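Local coordinates for protein diketoreductase (Acinetobacter baylyi, PDB 4E13) that probably oxidises (3S)-3-hydroxyacyl-CoA to 3-oxoacyl-CoA, or runs the reverse reduction, with NAD as cofactor in the beta-oxidation of fatty acids, at residues I19-A24 against K68-I73; R135-L140 against K161-V166. All blocks are in the same frame, centred on the assembly; numbering follows the deposited sequence.

Interaction 1. Residues I19-A24 against K68-I73; sequences IAFQTA and KALGGI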
ATOM      1  N   ILE A  19       5.154  13.136  22.710  1.00 29.79           N
ATOM      2  CA  ILE A  19       5.837  12.071  23.413  1.00 30.73           C
ATOM      3  C   ILE A  19       5.789  12.315  24.922  1.00 30.63           C
ATOM      4  O   ILE A  19       5.392  11.431  25.687  1.00 30.21           O
ATOM      5  CB  ILE A  19       7.303  11.940  22.963  1.00 31.77           C
ATOM      6  CG1 ILE A  19       7.379  11.583  21.479  1.00 33.64           C
ATOM      7  CG2 ILE A  19       8.000  10.866  23.777  1.00 32.42           C
ATOM      8  CD1 ILE A  19       8.798  11.571  20.905  1.00 34.80           C
ATOM      9  N   ALA A  20       6.211  13.505  25.344  1.00 30.51           N
ATOM     10  CA  ALA A  20       6.229  13.864  26.764  1.00 30.81           C
ATOM     11  C   ALA A  20       4.850  13.689  27.377  1.00 31.18           C
ATOM     12  O   ALA A  20       4.717  13.145  28.477  1.00 31.29           O
ATOM     13  CB  ALA A  20       6.679  15.313  26.941  1.00 29.80           C
ATOM     14  N   PHE A  21       3.820  14.149  26.666  1.00 30.41           N
ATOM     15  CA  PHE A  21       2.500  14.176  27.261  1.00 31.60           C
ATOM     16  C   PHE A  21       1.897  12.783  27.416  1.00 32.33           C
ATOM     17  O   PHE A  21       1.310  12.467  28.454  1.00 33.39           O
ATOM     18  CB  PHE A  21       1.536  15.081  26.509  1.00 30.36           C
ATOM     19  CG  PHE A  21       0.299  15.350  27.281  1.00 32.76           C
ATOM     20  CD1 PHE A  21       0.263  16.403  28.200  1.00 33.98           C
ATOM     21  CD2 PHE A  21      -0.836  14.556  27.113  1.00 33.04           C
ATOM     22  CE1 PHE A  21      -0.895  16.667  28.948  1.00 33.94           C
ATOM     23  CE2 PHE A  21      -1.990  14.804  27.848  1.00 32.00           C
ATOM     24  CZ  PHE A  21      -2.024  15.862  28.767  1.00 34.18           C
ATOM     25  N   GLN A  22       2.032  11.962  26.384  1.00 31.74           N
ATOM     26  CA  GLN A  22       1.577  10.576  26.430  1.00 31.92           C
ATOM     27  C   GLN A  22       2.280   9.846  27.590  1.00 33.03           C
ATOM     28  O   GLN A  22       1.684   9.019  28.290  1.00 33.59           O
ATOM     29  CB  GLN A  22       1.943   9.896  25.108  1.00 31.68           C
ATOM     30  CG  GLN A  22       1.558   8.410  25.018  1.00 32.87           C
ATOM     31  CD  GLN A  22       0.087   8.194  24.709  1.00 31.81           C
ATOM     32  OE1 GLN A  22      -0.661   9.153  24.519  1.00 33.05           O
ATOM     33  NE2 GLN A  22      -0.330   6.938  24.641  1.00 32.89           N
ATOM     34  N   THR A  23       3.559  10.146  27.783  1.00 33.52           N
ATOM     35  CA  THR A  23       4.352   9.488  28.822  1.00 32.90           C
ATOM     36  C   THR A  23       3.895   9.930  30.203  1.00 33.18           C
ATOM     37  O   THR A  23       3.774   9.106  31.116  1.00 35.52           O
ATOM     38  CB  THR A  23       5.868   9.764  28.618  1.00 31.38           C
ATOM     39  OG1 THR A  23       6.252   9.273  27.328  1.00 30.87           O
ATOM     40  CG2 THR A  23       6.710   9.049  29.680  1.00 30.76           C
ATOM     41  N   ALA A  24       3.625  11.226  30.354  1.00 33.51           N
ATOM     42  CA  ALA A  24       3.087  11.757  31.615  1.00 33.96           C
ATOM     43  C   ALA A  24       1.690  11.203  31.851  1.00 34.00           C
ATOM     44  O   ALA A  24       1.310  10.909  32.989  1.00 33.93           O
ATOM     45  CB  ALA A  24       3.025  13.279  31.584  1.00 31.07           C
ATOM     46  N   LYS A  68      -4.373  16.539  35.263  1.00 40.51           N
ATOM     47  CA  LYS A  68      -3.469  16.096  36.304  1.00 42.71           C
ATOM     48  C   LYS A  68      -2.126  15.715  35.691  1.00 41.17           C
ATOM     49  O   LYS A  68      -1.069  16.016  36.253  1.00 41.02           O
ATOM     50  CB  LYS A  68      -4.060  14.924  37.090  1.00 45.03           C
ATOM     51  CG  LYS A  68      -3.171  14.478  38.232  1.00 53.65           C
ATOM     52  CD  LYS A  68      -3.718  13.256  38.956  1.00 64.85           C
ATOM     53  CE  LYS A  68      -2.751  12.797  40.041  1.00 72.59           C
ATOM     54  NZ  LYS A  68      -1.395  12.502  39.481  1.00 89.19           N
ATOM     55  N   ALA A  69      -2.161  15.059  34.537  1.00 38.97           N
ATOM     56  CA  ALA A  69      -0.931  14.715  33.836  1.00 37.28           C
ATOM     57  C   ALA A  69      -0.184  15.996  33.453  1.00 37.72           C
ATOM     58  O   ALA A  69       1.036  16.096  33.631  1.00 37.37           O
ATOM     59  CB  ALA A  69      -1.245  13.884  32.595  1.00 38.90           C
ATOM     60  N   LEU A  70      -0.931  16.971  32.929  1.00 36.04           N
ATOM     61  CA  LEU A  70      -0.369  18.259  32.555  1.00 37.13           C
ATOM     62  C   LEU A  70       0.345  18.884  33.754  1.00 39.05           C
ATOM     63  O   LEU A  70       1.528  19.233  33.680  1.00 36.97           O
ATOM     64  CB  LEU A  70      -1.479  19.195  32.074  1.00 37.84           C
ATOM     65  CG  LEU A  70      -1.139  20.660  31.756  1.00 39.78           C
ATOM     66  CD1 LEU A  70      -0.160  20.768  30.601  1.00 40.22           C
ATOM     67  CD2 LEU A  70      -2.422  21.397  31.408  1.00 39.85           C
ATOM     68  N   GLY A  71      -0.384  19.013  34.858  1.00 39.46           N
ATOM     69  CA  GLY A  71       0.170  19.643  36.049  1.00 40.99           C
ATOM     70  C   GLY A  71       1.408  18.977  36.623  1.00 39.88           C
ATOM     71  O   GLY A  71       2.195  19.621  37.322  1.00 40.79           O
ATOM     72  N   GLY A  72       1.600  17.698  36.329  1.00 37.99           N
ATOM     73  CA  GLY A  72       2.720  16.985  36.921  1.00 38.50           C
ATOM     74  C   GLY A  72       4.038  17.083  36.163  1.00 37.47           C
ATOM     75  O   GLY A  72       5.074  16.619  36.651  1.00 37.22           O
ATOM     76  N   ILE A  73       4.006  17.676  34.971  1.00 34.91           N
ATOM     77  CA  ILE A  73       5.195  17.746  34.112  1.00 35.40           C
ATOM     78  C   ILE A  73       6.186  18.800  34.612  1.00 35.71           C
ATOM     79  O   ILE A  73       5.793  19.898  35.012  1.00 36.75           O
ATOM     80  CB  ILE A  73       4.805  18.108  32.650  1.00 35.00           C
ATOM     81  CG1 ILE A  73       3.982  16.986  32.007  1.00 34.76           C
ATOM     82  CG2 ILE A  73       6.039  18.443  31.833  1.00 34.08           C
ATOM     83  CD1 ILE A  73       3.444  17.337  30.637  1.00 34.82           C
TER

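Interaction 2. Residues R135-L140 against K161-V166; sequences RGDKFL and KTDPEV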
ATOM      1  N   ARG A 135      27.645   5.841  24.936  1.00 61.98           N
ATOM      2  CA  ARG A 135      27.042   4.706  25.627  1.00 62.64           C
ATOM      3  C   ARG A 135      26.248   3.803  24.683  1.00 66.24           C
ATOM      4  O   ARG A 135      25.132   3.382  24.996  1.00 62.65           O
ATOM      5  CB  ARG A 135      26.207   5.161  26.828  1.00 64.69           C
ATOM      6  CG  ARG A 135      25.056   6.094  26.509  1.00 58.81           C
ATOM      7  CD  ARG A 135      24.350   6.523  27.792  1.00 65.48           C
ATOM      8  NE  ARG A 135      25.192   7.364  28.642  1.00 62.26           N
ATOM      9  CZ  ARG A 135      24.844   7.795  29.852  1.00 64.78           C
ATOM     10  NH1 ARG A 135      23.670   7.466  30.368  1.00 65.92           N
ATOM     11  NH2 ARG A 135      25.671   8.561  30.552  1.00 65.47           N
ATOM     12  N   GLY A 136      26.849   3.505  23.532  1.00 71.88           N
ATOM     13  CA  GLY A 136      26.210   2.714  22.491  1.00 70.87           C
ATOM     14  C   GLY A 136      25.370   1.518  22.912  1.00 69.24           C
ATOM     15  O   GLY A 136      24.459   1.120  22.180  1.00 74.29           O
ATOM     16  N   ASP A 137      25.659   0.928  24.067  1.00 64.25           N
ATOM     17  CA  ASP A 137      24.873  -0.217  24.528  1.00 70.14           C
ATOM     18  C   ASP A 137      23.533   0.260  25.088  1.00 70.66           C
ATOM     19  O   ASP A 137      22.633  -0.545  25.351  1.00 64.18           O
ATOM     20  CB  ASP A 137      25.616  -1.000  25.614  1.00 59.24           C
ATOM     21  CG  ASP A 137      25.881  -0.165  26.847  1.00 63.68           C
ATOM     22  OD1 ASP A 137      26.290   1.006  26.687  1.00 64.91           O
ATOM     23  OD2 ASP A 137      25.661  -0.671  27.972  1.00 63.92           O
ATOM     24  N   LYS A 138      23.424   1.573  25.281  1.00 67.46           N
ATOM     25  CA  LYS A 138      22.219   2.196  25.821  1.00 61.54           C
ATOM     26  C   LYS A 138      21.641   3.232  24.862  1.00 55.05           C
ATOM     27  O   LYS A 138      20.887   4.115  25.277  1.00 55.65           O
ATOM     28  CB  LYS A 138      22.521   2.857  27.169  1.00 63.24           C
ATOM     29  CG  LYS A 138      22.830   1.891  28.295  1.00 63.24           C
ATOM     30  CD  LYS A 138      23.298   2.653  29.525  1.00 65.02           C
ATOM     31  CE  LYS A 138      23.422   1.759  30.752  1.00 67.26           C
ATOM     32  NZ  LYS A 138      22.089   1.324  31.259  1.00 67.32           N
ATOM     33  N   PHE A 139      22.002   3.136  23.587  1.00 49.92           N
ATOM     34  CA  PHE A 139      21.467   4.047  22.591  1.00 51.22           C
ATOM     35  C   PHE A 139      20.733   3.294  21.494  1.00 56.50           C
ATOM     36  O   PHE A 139      21.269   2.357  20.895  1.00 66.83           O
ATOM     37  CB  PHE A 139      22.563   4.911  21.983  1.00 46.10           C
ATOM     38  CG  PHE A 139      22.069   5.855  20.924  1.00 46.30           C
ATOM     39  CD1 PHE A 139      22.492   5.729  19.608  1.00 44.72           C
ATOM     40  CD2 PHE A 139      21.176   6.873  21.247  1.00 44.89           C
ATOM     41  CE1 PHE A 139      22.038   6.601  18.622  1.00 49.61           C
ATOM     42  CE2 PHE A 139      20.713   7.754  20.272  1.00 49.47           C
ATOM     43  CZ  PHE A 139      21.144   7.620  18.951  1.00 52.20           C
ATOM     44  N   LEU A 140      19.502   3.714  21.237  1.00 57.51           N
ATOM     45  CA  LEU A 140      18.688   3.141  20.177  1.00 50.65           C
ATOM     46  C   LEU A 140      17.696   4.173  19.669  1.00 48.50           C
ATOM     47  O   LEU A 140      17.702   5.324  20.119  1.00 48.89           O
ATOM     48  CB  LEU A 140      17.986   1.866  20.661  1.00 49.10           C
ATOM     49  CG  LEU A 140      17.184   1.872  21.967  1.00 52.40           C
ATOM     50  CD1 LEU A 140      16.081   2.919  21.946  1.00 54.29           C
ATOM     51  CD2 LEU A 140      16.605   0.485  22.217  1.00 50.77           C
ATOM     52  N   LYS A 161      25.506  -2.279  18.180  1.00 75.96           N
ATOM     53  CA  LYS A 161      26.152  -2.069  19.476  1.00 70.34           C
ATOM     54  C   LYS A 161      25.134  -2.121  20.622  1.00 65.25           C
ATOM     55  O   LYS A 161      25.500  -2.362  21.776  1.00 57.29           O
ATOM     56  CB  LYS A 161      26.827  -0.690  19.484  1.00 75.91           C
ATOM     57  CG  LYS A 161      27.614  -0.368  18.211  1.00 86.07           C
ATOM     58  CD  LYS A 161      28.123   1.072  18.225  1.00 86.95           C
ATOM     59  CE  LYS A 161      28.473   1.569  16.821  1.00 97.04           C
ATOM     60  NZ  LYS A 161      29.513   0.759  16.128  1.00 98.54           N
ATOM     61  N   THR A 162      23.863  -1.883  20.300  1.00 57.05           N
ATOM     62  CA  THR A 162      22.802  -1.771  21.305  1.00 58.19           C
ATOM     63  C   THR A 162      22.682  -3.008  22.192  1.00 59.09           C
ATOM     64  O   THR A 162      22.736  -4.143  21.714  1.00 70.35           O
ATOM     65  CB  THR A 162      21.428  -1.516  20.647  1.00 54.41           C
ATOM     66  OG1 THR A 162      21.480  -0.306  19.879  1.00 52.92           O
ATOM     67  CG2 THR A 162      20.336  -1.411  21.701  1.00 47.08           C
ATOM     68  N   ASP A 163      22.492  -2.776  23.486  1.00 63.64           N
ATOM     69  CA  ASP A 163      22.331  -3.854  24.454  1.00 63.63           C
ATOM     70  C   ASP A 163      20.908  -4.409  24.425  1.00 71.51           C
ATOM     71  O   ASP A 163      19.943  -3.698  24.719  1.00 74.55           O
ATOM     72  CB  ASP A 163      22.654  -3.343  25.860  1.00 66.71           C
ATOM     73  CG  ASP A 163      22.453  -4.399  26.931  1.00 67.54           C
ATOM     74  OD1 ASP A 163      21.937  -5.491  26.611  1.00 65.52           O
ATOM     75  OD2 ASP A 163      22.804  -4.129  28.102  1.00 69.85           O
ATOM     76  N   PRO A 164      20.764  -5.699  24.095  1.00 69.71           N
ATOM     77  CA  PRO A 164      19.470  -6.388  24.018  1.00 66.94           C
ATOM     78  C   PRO A 164      18.560  -6.256  25.241  1.00 63.53           C
ATOM     79  O   PRO A 164      17.335  -6.233  25.099  1.00 69.56           O
ATOM     80  CB  PRO A 164      19.861  -7.845  23.765  1.00 70.27           C
ATOM     81  CG  PRO A 164      21.191  -7.752  23.101  1.00 76.01           C
ATOM     82  CD  PRO A 164      21.881  -6.597  23.757  1.00 67.15           C
ATOM     83  N   GLU A 165      19.131  -6.172  26.437  1.00 56.34           N
ATOM     84  CA  GLU A 165      18.301  -6.040  27.636  1.00 57.31           C
ATOM     85  C   GLU A 165      17.759  -4.606  27.743  1.00 61.54           C
ATOM     86  O   GLU A 165      16.754  -4.355  28.417  1.00 54.85           O
ATOM     87  CB  GLU A 165      19.106  -6.384  28.892  1.00 65.49           C
ATOM     88  CG  GLU A 165      20.295  -5.449  29.113  1.00 89.89           C
ATOM     89  CD  GLU A 165      21.042  -5.710  30.409  1.00105.02           C
ATOM     90  OE1 GLU A 165      20.533  -6.482  31.251  1.00134.13           O
ATOM     91  OE2 GLU A 165      22.140  -5.132  30.584  1.00 87.09           O
ATOM     92  N   VAL A 166      18.444  -3.672  27.083  1.00 61.06           N
ATOM     93  CA  VAL A 166      18.021  -2.270  27.038  1.00 56.73           C
ATOM     94  C   VAL A 166      16.905  -2.135  26.004  1.00 55.29           C
ATOM     95  O   VAL A 166      15.866  -1.515  26.255  1.00 51.49           O
ATOM     96  CB  VAL A 166      19.203  -1.351  26.630  1.00 55.78           C
ATOM     97  CG1 VAL A 166      18.752   0.091  26.494  1.00 54.32           C
ATOM     98  CG2 VAL A 166      20.327  -1.456  27.645  1.00 56.28           C
TER

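Interaction 1. Residues I19-A24 against K68-I73
F21 and A24, a helical turn apart on helix 14-25 of the Rossmann-type NAD-binding domain, meet A69, L70 and I73 on helix 65-71 and the turn that follows it. Helix 14-25 follows strand 6-10 in the strand-turn-helix that carries the glycine-rich GxGxxG pattern of this fold, its last glycine already in the helix, so the contact packs this helix against the segment leading into strand 74-76. The side chains that meet across the two segments are all apolar. Packing is closest round A24, whose CB approaches CG1 of I73 to 3.9 Å; its carbonyl O lies 3.9 Å from CB of A69, and the small alanine side chains let the backbones come near, with the CA atoms of A24 and A69 5.5 Å apart. I73 reaches this place because CG1 is anti to its own carbonyl carbon (chi1 -66°), which carries the CG1-CD1 branch over to A24 and F21. The side chains of F21 and I73 cross at about a right angle. CG of F21 lies anti to the backbone N (chi1 -167°), and the end of the ring comes near helix 65-71, where CE1 meets CA of L70 at 4.0 Å and CZ lies farther off, 4.4 Å from CB of A69. Y54 of helix 37-57 stacks edge-to-face with the same ring, and L50 also touches it. The solvent side, at K68 and G71, is looser: both are exposed and do not touch residues 19-24, while L70 offers mainly its backbone and CB to the ring and its side chain touches F47 and E48. T23 is tied to the preceding turn of its helix: I19 O accepts both T23 N and T23 OG1 from opposite faces of its carbonyl plane, the hydroxyl at 2.8 Å.

Interaction 2. Residues R135-L140 against K161-V166
The backbones of G136-D137 and K161-T162 run close together, the CA atoms of D137 and T162 4.1 Å apart, where the loop entering strand 139-144 of the Rossmann-type domain meets the start of helix 164-176. Two CA-H...O contacts join them: T162 CA to G136 O at 3.4 Å, and D137 CA to K161 O. D163 N also donates to D137 O, although the position of that oxygen is less certain. Among the side chains, T162 sets its hydroxyl anti to its own carbonyl carbon (chi1 -59°) and gives the proton to F139 O over 2.9 Å, tilted 19° from the carbonyl plane; the same OG1 accepts from T159 N, which fixes its rotation. CG2 of T162, the other branch, rests against CB of L140 at 4.2 Å. Nearby, CG1 of V166 packs against CA of K138 and CG2 against the aliphatic CG of that lysine, whose NZ is bonded to K114 O beyond. The carboxylates of D137 and D163 lie 4.5 Å apart between their OD2 atoms. D163 is the N-cap of helix 164-176: its OD1 accepts E165 N at 2.9 Å, from above the carboxylate plane.

How the interactions relate
From the N terminus, the chain runs through strand 6-10 and helix 14-25, then strand 29-33 and helix 37-57, before interaction 1 closes a loop of 43 intervening residues at helix 65-71. It continues through strands 74-76, 88-91 and 116-119 and their helices to interaction 2, which closes a shorter loop of 20 residues holding the rest of strand 139-144 and strand 153-158. The two loops follow in series, neither nesting nor crossing. The centres of interaction 1 and interaction 2 lie about 26 Å apart, and the nearest atoms of interactions 1 and 2 about 11 Å. Interaction 1 joins helices near the 74-76 edge of the mixed sheet; interaction 2 ties strand 139-144 to helix 164-176, toward the other edge.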